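Phospholethanolamine N-methyltransferase 2 (Haemonchus contortus, PDB 4KRI) probably methylates phosphomonomethylethanolamine on nitrogen with S-adenosylmethionine as the methyl donor, a step in nematode phosphocholine biosynthesis. Local coordinates at residues A[195-200]-A[408-413]. Residues are numbered along the deposited sequence; the frame is centred on the assembly and turned at random.
With 1SH (2-(methylamino)ethyl dihydrogen phosphate), chain E.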
# COMPACT_ATOMS: atom_id res chain seq x y z
N TRP A 195 -16.90 -3.52 -10.24
CA TRP A 195 -18.14 -3.96 -10.85
C TRP A 195 -17.88 -4.93 -12.00
O TRP A 195 -18.54 -5.96 -12.11
CB TRP A 195 -18.98 -2.77 -11.33
CG TRP A 195 -20.41 -3.11 -11.66
CD1 TRP A 195 -21.49 -3.04 -10.82
CD2 TRP A 195 -20.93 -3.56 -12.92
NE1 TRP A 195 -22.63 -3.42 -11.48
CE2 TRP A 195 -22.32 -3.74 -12.77
CE3 TRP A 195 -20.35 -3.81 -14.17
CZ2 TRP A 195 -23.14 -4.17 -13.81
CZ3 TRP A 195 -21.17 -4.24 -15.20
CH2 TRP A 195 -22.54 -4.41 -15.02
N ILE A 196 -16.92 -4.61 -12.85
CA ILE A 196 -16.61 -5.48 -13.98
C ILE A 196 -15.77 -6.72 -13.60
O ILE A 196 -16.01 -7.82 -14.12
CB ILE A 196 -15.99 -4.71 -15.18
CG1 ILE A 196 -15.73 -5.64 -16.36
CG2 ILE A 196 -14.67 -4.06 -14.80
CD1 ILE A 196 -16.91 -6.49 -16.71
N PHE A 197 -14.80 -6.54 -12.72
CA PHE A 197 -13.92 -7.66 -12.36
C PHE A 197 -14.58 -8.66 -11.40
O PHE A 197 -14.35 -9.87 -11.49
CB PHE A 197 -12.61 -7.14 -11.75
CG PHE A 197 -11.69 -6.49 -12.77
CD1 PHE A 197 -11.23 -7.21 -13.86
CD2 PHE A 197 -11.26 -5.18 -12.60
CE1 PHE A 197 -10.37 -6.63 -14.79
CE2 PHE A 197 -10.41 -4.59 -13.53
CZ PHE A 197 -9.96 -5.32 -14.62
N GLY A 198 -15.41 -8.16 -10.49
CA GLY A 198 -16.05 -9.00 -9.50
C GLY A 198 -15.81 -8.47 -8.10
O GLY A 198 -14.80 -7.81 -7.87
N ASN A 199 -16.73 -8.75 -7.17
CA ASN A 199 -16.61 -8.25 -5.80
C ASN A 199 -15.21 -8.37 -5.19
O ASN A 199 -14.63 -9.45 -5.20
CB ASN A 199 -17.63 -8.94 -4.88
CG ASN A 199 -19.04 -8.41 -5.06
OD1 ASN A 199 -19.38 -7.83 -6.10
ND2 ASN A 199 -19.88 -8.59 -4.05
N ASN A 200 -14.71 -7.26 -4.66
CA ASN A 200 -13.40 -7.19 -3.98
C ASN A 200 -12.16 -7.33 -4.85
O ASN A 200 -11.05 -7.33 -4.33
CB ASN A 200 -13.31 -8.19 -2.81
CG ASN A 200 -14.49 -8.09 -1.86
OD1 ASN A 200 -14.64 -7.11 -1.14
ND2 ASN A 200 -15.32 -9.13 -1.84
N SER A 408 -15.48 0.72 -23.90
CA SER A 408 -14.45 1.08 -24.87
C SER A 408 -13.08 0.57 -24.45
O SER A 408 -12.25 0.24 -25.29
CB SER A 408 -14.40 2.59 -25.06
OG SER A 408 -15.56 3.04 -25.73
N GLY A 409 -12.84 0.51 -23.14
CA GLY A 409 -11.57 0.01 -22.66
C GLY A 409 -11.40 -1.46 -22.97
O GLY A 409 -10.33 -1.91 -23.37
N TRP A 410 -12.47 -2.22 -22.77
CA TRP A 410 -12.38 -3.66 -22.99
C TRP A 410 -12.29 -3.96 -24.48
O TRP A 410 -11.50 -4.82 -24.90
CB TRP A 410 -13.55 -4.38 -22.28
CG TRP A 410 -13.17 -4.92 -20.92
CD1 TRP A 410 -13.15 -6.23 -20.55
CD2 TRP A 410 -12.72 -4.17 -19.77
NE1 TRP A 410 -12.73 -6.34 -19.24
CE2 TRP A 410 -12.47 -5.09 -18.74
CE3 TRP A 410 -12.54 -2.80 -19.51
CZ2 TRP A 410 -12.04 -4.70 -17.47
CZ3 TRP A 410 -12.10 -2.42 -18.23
CH2 TRP A 410 -11.85 -3.37 -17.24
N LYS A 411 -13.05 -3.22 -25.29
CA LYS A 411 -12.92 -3.31 -26.74
C LYS A 411 -11.47 -3.06 -27.17
O LYS A 411 -10.89 -3.83 -27.93
CB LYS A 411 -13.85 -2.31 -27.44
CG LYS A 411 -13.82 -2.42 -28.96
CD LYS A 411 -14.51 -1.25 -29.65
CE LYS A 411 -14.35 -1.34 -31.17
NZ LYS A 411 -14.91 -0.17 -31.91
N SER A 412 -10.88 -1.98 -26.64
CA SER A 412 -9.50 -1.63 -26.97
C SER A 412 -8.46 -2.68 -26.58
O SER A 412 -7.56 -2.99 -27.37
CB SER A 412 -9.14 -0.27 -26.36
OG SER A 412 -9.84 0.77 -27.01
N LYS A 413 -8.56 -3.21 -25.37
CA LYS A 413 -7.63 -4.25 -24.94
C LYS A 413 -7.67 -5.48 -25.84
O LYS A 413 -6.64 -6.08 -26.14
CB LYS A 413 -7.86 -4.61 -23.46
CG LYS A 413 -7.27 -3.56 -22.52
CD LYS A 413 -7.53 -3.87 -21.06
CE LYS A 413 -8.95 -3.54 -20.68
NZ LYS A 413 -9.09 -3.64 -19.20
O4 1SH E . -6.99 -2.75 -17.88
P1 1SH E . -6.73 -1.40 -17.21
O1 1SH E . -5.59 -0.69 -17.82
O3 1SH E . -8.04 -0.52 -17.31
O2 1SH E . -6.36 -1.67 -15.69
C1 1SH E . -7.18 -2.41 -14.96
C2 1SH E . -6.66 -2.81 -13.58
N1 1SH E . -5.53 -3.69 -13.54
C3 1SH E . -5.12 -3.79 -12.18
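The indole of Trp410 bridges the gap between two helices by laying its benzo end against Ile196 and Phe197. With the nearest CA atoms, those of Ile196 and Trp410, still 10.1 Å apart, side chains alone make this junction, and no hydrogen bond crosses it. CG1 of Ile196 lies over one face of the indole, toward its rim, 4.0 Å from Trp410 CZ2; the branch methyl CG2 reaches Trp410 CH2 obliquely at 3.8 Å. With CG1 anti to the backbone N (chi1 -178°), the first carbon of the longer branch rests on the indole, while its terminal CD1 turns away from the ring. CG2 also lies above the rim of the Phe197 ring, so one isoleucine packs on both aromatics. Phe197 meets the edge of the indole, its CZ 3.6 Å from Trp410 CZ2; the two ring planes are inclined at 52°, neither stacked nor perpendicular.

The indole face turned away from Ile196 carries the amino end of Lys413, one turn further along the same helix. A bend at chi3 (-77°) helps bring NZ back over the rim of the ring and up to the ligand, where it donates to phosphate oxygen O4 of 1SH at 2.6 Å. Tyr327, Tyr193, Tyr341, Tyr347 and Arg345 also hydrogen-bond the ligand, and the edge of Phe197 lies beside its carbon C1. Phe197 thus borders the phosphobase directly, whereas Trp410 stands behind Lys413 in the second shell. The side chain of Phe197 is about 7 Å from the bound SAH (S-adenosyl-L-homocysteine).

Glu383 accepts the Trp410 NE1 hydrogen, tying the indole to helix 373-389. Leu380 and Ile387 of that helix pack on Trp410 and Ile196 respectively, and Arg386 binds Ile196 O, so helix 373-389 joins the last turn of helix 187-197 to helix 400-418, which leads on to strand 422-430.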